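PDB 3SIW: nodulation fucosyltransferase NodZ from Bradyrhizobium sp., which belongs, by name and family, to the fucosyltransferases of the GT-B clan, bacterial nodulation proteins of the NodZ family. Local coordinates for residues A[170-175]-A[279-284]. Sequence-based numbering, arbitrary orientation.
Sequences SIIGVH and TVIRFP. With GDP (guanosine-5'-diphosphate), chain B; PO4 (phosphate ion), chain D.
Gly173 O receives the shortest bond between the strands: Ile281 N reaches it at 2.7 Å, almost straight at 175°, while the CA-H of Val280 touches the same oxygen. Gly173 N donates to Thr279 O (2.8 Å), and two residues on, His175 N donates to Ile281 O (3.0 Å). These are the steps of a parallel pairing, with 170-175 and 279-283 running as neighbouring strands in the mixed sheet of one of the two Rossmann-like domains expected of a GT-B protein. On the face bearing Ile172 and Val174, the CD1 tip of Ile281 lies 3.9 Å from Val174 CG2 and also rests on Ile172 CG2; helix 193-209 packs over the two isoleucines. On the other face, His175 has CG anti to the backbone N (chi1 -179°), which carries its ring out to the guanine, where NE2 donates to GDP N7 at 2.8 Å and 170°. At the other ring nitrogen, a water in the ring plane joins ND1 to Pro284 O, and Phe289 stacks on the ring, so its rotation is well fixed. Arg282, its NE held by Thr290, donates from NH1 to O1 of a phosphate ion, probably from the crystallisation liquor, at 2.8 Å; Arg294 binds the same ion.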
ATOM      1  N   SER A 170     -14.657 -19.721   3.949  1.00 31.38           N
ATOM      2  CA  SER A 170     -14.213 -18.677   4.833  1.00 30.21           C
ATOM      3  C   SER A 170     -12.714 -18.755   4.849  1.00 28.05           C
ATOM      4  O   SER A 170     -12.143 -19.736   5.336  1.00 27.74           O
ATOM      5  CB  SER A 170     -14.749 -18.899   6.256  1.00 32.23           C
ATOM      6  OG  SER A 170     -16.136 -18.589   6.332  1.00 34.17           O
ATOM      7  N   ILE A 171     -12.054 -17.710   4.376  1.00 25.60           N
ATOM      8  CA  ILE A 171     -10.608 -17.737   4.224  1.00 24.18           C
ATOM      9  C   ILE A 171      -9.868 -17.011   5.342  1.00 23.73           C
ATOM     10  O   ILE A 171     -10.165 -15.889   5.708  1.00 23.72           O
ATOM     11  CB  ILE A 171     -10.185 -17.164   2.870  1.00 23.91           C
ATOM     12  CG1 ILE A 171     -10.868 -17.919   1.735  1.00 26.09           C
ATOM     13  CG2 ILE A 171      -8.624 -17.155   2.705  1.00 21.47           C
ATOM     14  CD1 ILE A 171     -10.661 -19.445   1.685  1.00 24.35           C
ATOM     15  N   ILE A 172      -8.864 -17.677   5.878  1.00 22.96           N
ATOM     16  CA  ILE A 172      -7.960 -17.075   6.786  1.00 22.95           C
ATOM     17  C   ILE A 172      -6.744 -16.678   5.966  1.00 22.76           C
ATOM     18  O   ILE A 172      -6.049 -17.522   5.476  1.00 22.51           O
ATOM     19  CB  ILE A 172      -7.545 -18.058   7.926  1.00 24.24           C
ATOM     20  CG1 ILE A 172      -8.766 -18.484   8.753  1.00 25.22           C
ATOM     21  CG2 ILE A 172      -6.528 -17.356   8.864  1.00 22.89           C
ATOM     22  CD1 ILE A 172      -8.509 -19.694   9.662  1.00 26.42           C
ATOM     23  N   GLY A 173      -6.488 -15.376   5.850  1.00 22.82           N
ATOM     24  CA  GLY A 173      -5.315 -14.871   5.136  1.00 22.27           C
ATOM     25  C   GLY A 173      -4.152 -14.671   6.072  1.00 22.64           C
ATOM     26  O   GLY A 173      -4.307 -14.174   7.227  1.00 23.68           O
ATOM     27  N   VAL A 174      -2.995 -15.082   5.619  1.00 22.14           N
ATOM     28  CA  VAL A 174      -1.800 -14.975   6.451  1.00 23.88           C
ATOM     29  C   VAL A 174      -0.750 -14.273   5.631  1.00 23.79           C
ATOM     30  O   VAL A 174      -0.374 -14.742   4.578  1.00 23.45           O
ATOM     31  CB  VAL A 174      -1.261 -16.371   6.931  1.00 25.53           C
ATOM     32  CG1 VAL A 174      -0.169 -16.188   7.953  1.00 25.96           C
ATOM     33  CG2 VAL A 174      -2.389 -17.215   7.515  1.00 24.05           C
ATOM     34  N   HIS A 175      -0.281 -13.159   6.141  1.00 22.13           N
ATOM     35  CA  HIS A 175       0.799 -12.456   5.562  1.00 23.42           C
ATOM     36  C   HIS A 175       2.025 -12.667   6.423  1.00 25.30           C
ATOM     37  O   HIS A 175       2.061 -12.330   7.611  1.00 25.55           O
ATOM     38  CB  HIS A 175       0.506 -10.940   5.427  1.00 22.69           C
ATOM     39  CG  HIS A 175       1.619 -10.177   4.792  1.00 21.80           C
ATOM     40  ND1 HIS A 175       2.170  -9.050   5.357  1.00 22.27           N
ATOM     41  CD2 HIS A 175       2.313 -10.402   3.643  1.00 23.07           C
ATOM     42  CE1 HIS A 175       3.130  -8.595   4.571  1.00 25.73           C
ATOM     43  NE2 HIS A 175       3.233  -9.397   3.523  1.00 27.96           N
ATOM     44  N   THR A 279     -10.666 -13.535   8.118  1.00 25.47           N
ATOM     45  CA  THR A 279      -9.695 -13.229   9.166  1.00 26.19           C
ATOM     46  C   THR A 279      -8.353 -13.028   8.499  1.00 23.79           C
ATOM     47  O   THR A 279      -8.001 -13.769   7.578  1.00 25.66           O
ATOM     48  CB  THR A 279      -9.571 -14.400  10.198  1.00 26.34           C
ATOM     49  OG1 THR A 279     -10.797 -14.539  10.892  1.00 31.83           O
ATOM     50  CG2 THR A 279      -8.436 -14.141  11.218  1.00 28.84           C
ATOM     51  N   VAL A 280      -7.596 -12.021   8.927  1.00 23.80           N
ATOM     52  CA  VAL A 280      -6.265 -11.826   8.448  1.00 21.67           C
ATOM     53  C   VAL A 280      -5.268 -11.771   9.601  1.00 22.83           C
ATOM     54  O   VAL A 280      -5.479 -11.098  10.605  1.00 24.00           O
ATOM     55  CB  VAL A 280      -6.104 -10.616   7.520  1.00 23.76           C
ATOM     56  CG1 VAL A 280      -4.621 -10.396   7.185  1.00 23.69           C
ATOM     57  CG2 VAL A 280      -6.861 -10.898   6.218  1.00 24.32           C
ATOM     58  N   ILE A 281      -4.206 -12.535   9.431  1.00 23.78           N
ATOM     59  CA  ILE A 281      -3.066 -12.572  10.323  1.00 24.52           C
ATOM     60  C   ILE A 281      -1.969 -11.699   9.710  1.00 24.88           C
ATOM     61  O   ILE A 281      -1.542 -11.915   8.554  1.00 24.39           O
ATOM     62  CB  ILE A 281      -2.556 -14.011  10.548  1.00 25.09           C
ATOM     63  CG1 ILE A 281      -3.655 -14.837  11.223  1.00 27.35           C
ATOM     64  CG2 ILE A 281      -1.267 -13.987  11.491  1.00 25.29           C
ATOM     65  CD1 ILE A 281      -3.478 -16.355  11.179  1.00 21.55           C
ATOM     66  N   ARG A 282      -1.517 -10.728  10.475  1.00 26.42           N
ATOM     67  CA  ARG A 282      -0.548  -9.754   9.986  1.00 26.71           C
ATOM     68  C   ARG A 282       0.762  -9.987  10.724  1.00 27.87           C
ATOM     69  O   ARG A 282       0.906  -9.632  11.887  1.00 28.80           O
ATOM     70  CB  ARG A 282      -0.998  -8.312  10.264  1.00 27.07           C
ATOM     71  CG  ARG A 282      -2.361  -7.953   9.770  1.00 29.10           C
ATOM     72  CD  ARG A 282      -2.681  -6.541  10.169  1.00 28.08           C
ATOM     73  NE  ARG A 282      -1.983  -5.597   9.337  1.00 27.71           N
ATOM     74  CZ  ARG A 282      -1.924  -4.277   9.528  1.00 27.24           C
ATOM     75  NH1 ARG A 282      -2.469  -3.703  10.564  1.00 28.05           N
ATOM     76  NH2 ARG A 282      -1.303  -3.520   8.647  1.00 28.85           N
ATOM     77  N   PHE A 283       1.725 -10.531   9.995  1.00 28.53           N
ATOM     78  CA  PHE A 283       3.066 -10.810  10.546  1.00 31.72           C
ATOM     79  C   PHE A 283       4.080 -10.050   9.668  1.00 31.51           C
ATOM     80  O   PHE A 283       4.452 -10.524   8.601  1.00 31.91           O
ATOM     81  CB  PHE A 283       3.265 -12.338  10.541  1.00 31.70           C
ATOM     82  CG  PHE A 283       4.348 -12.786  11.403  1.00 36.55           C
ATOM     83  CD1 PHE A 283       5.648 -12.888  10.912  1.00 41.63           C
ATOM     84  CD2 PHE A 283       4.080 -13.156  12.711  1.00 43.38           C
ATOM     85  CE1 PHE A 283       6.703 -13.320  11.735  1.00 48.95           C
ATOM     86  CE2 PHE A 283       5.108 -13.590  13.551  1.00 47.76           C
ATOM     87  CZ  PHE A 283       6.435 -13.673  13.063  1.00 49.73           C
ATOM     88  N   PRO A 284       4.488  -8.847  10.075  1.00 33.34           N
ATOM     89  CA  PRO A 284       4.142  -8.079  11.279  1.00 35.06           C
ATOM     90  C   PRO A 284       2.962  -7.130  11.008  1.00 34.27           C
ATOM     91  O   PRO A 284       2.650  -6.874   9.850  1.00 30.00           O
ATOM     92  CB  PRO A 284       5.409  -7.291  11.530  1.00 37.62           C
ATOM     93  CG  PRO A 284       5.888  -6.979  10.154  1.00 36.47           C
ATOM     94  CD  PRO A 284       5.476  -8.106   9.265  1.00 34.44           C
TER
HETATM   95  PB  GDP B 400       5.861  -3.268   4.095  0.90 38.61           P
HETATM   96  O1B GDP B 400       5.396  -2.021   5.058  0.90 33.08           O
HETATM   97  O2B GDP B 400       5.913  -4.681   4.642  0.90 34.92           O
HETATM   98  O3B GDP B 400       7.316  -2.825   3.543  0.90 40.55           O
HETATM   99  O3A GDP B 400       4.683  -3.267   2.896  0.90 35.00           O
HETATM  100  PA  GDP B 400       4.681  -2.546   1.452  0.90 36.10           P
HETATM  101  O1A GDP B 400       3.496  -3.071   0.675  0.90 32.13           O
HETATM  102  O2A GDP B 400       4.837  -1.088   1.528  0.90 31.29           O
HETATM  103  O5' GDP B 400       6.131  -3.197   0.853  0.90 36.53           O
HETATM  104  C5' GDP B 400       6.254  -4.599   0.752  0.90 37.12           C
HETATM  105  C4' GDP B 400       6.497  -5.056  -0.666  0.90 38.59           C
HETATM  106  O4' GDP B 400       7.213  -6.359  -0.601  0.90 34.21           O
HETATM  107  C3' GDP B 400       5.103  -5.400  -1.125  0.90 31.99           C
HETATM  108  O3' GDP B 400       4.386  -4.334  -1.734  0.90 35.93           O
HETATM  109  C2' GDP B 400       5.427  -6.461  -2.177  0.90 34.19           C
HETATM  110  O2' GDP B 400       5.981  -5.834  -3.378  0.90 35.49           O
HETATM  111  C1' GDP B 400       6.483  -7.318  -1.413  0.90 33.91           C
HETATM  112  N9  GDP B 400       5.737  -8.239  -0.542  0.90 33.72           N
HETATM  113  C8  GDP B 400       5.657  -8.249   0.812  0.90 34.13           C
HETATM  114  N7  GDP B 400       4.844  -9.249   1.195  0.90 32.92           N
HETATM  115  C5  GDP B 400       4.359  -9.844   0.095  0.90 29.30           C
HETATM  116  C6  GDP B 400       3.488 -10.910  -0.147  0.90 34.99           C
HETATM  117  O6  GDP B 400       2.936 -11.536   0.764  0.90 35.49           O
HETATM  118  N1  GDP B 400       3.186 -11.269  -1.476  0.90 32.35           N
HETATM  119  C2  GDP B 400       3.791 -10.581  -2.531  0.90 25.15           C
HETATM  120  N2  GDP B 400       3.532 -10.926  -3.814  0.90 32.23           N
HETATM  121  N3  GDP B 400       4.645  -9.590  -2.258  0.90 28.52           N
HETATM  122  C4  GDP B 400       4.926  -9.196  -1.001  0.90 35.59           C
HETATM  123  P   PO4 D 502      -3.812  -2.578  13.677  0.70 44.94           P
HETATM  124  O1  PO4 D 502      -3.638  -4.041  13.098  0.70 35.63           O
HETATM  125  O2  PO4 D 502      -3.311  -1.406  12.835  0.70 45.05           O
HETATM  126  O3  PO4 D 502      -5.222  -2.271  14.090  0.70 39.39           O
HETATM  127  O4  PO4 D 502      -3.071  -2.524  15.028  0.70 38.23           O
HETATM  128  O   HOH W   1       1.108  -8.016   7.759  1.00 27.05           O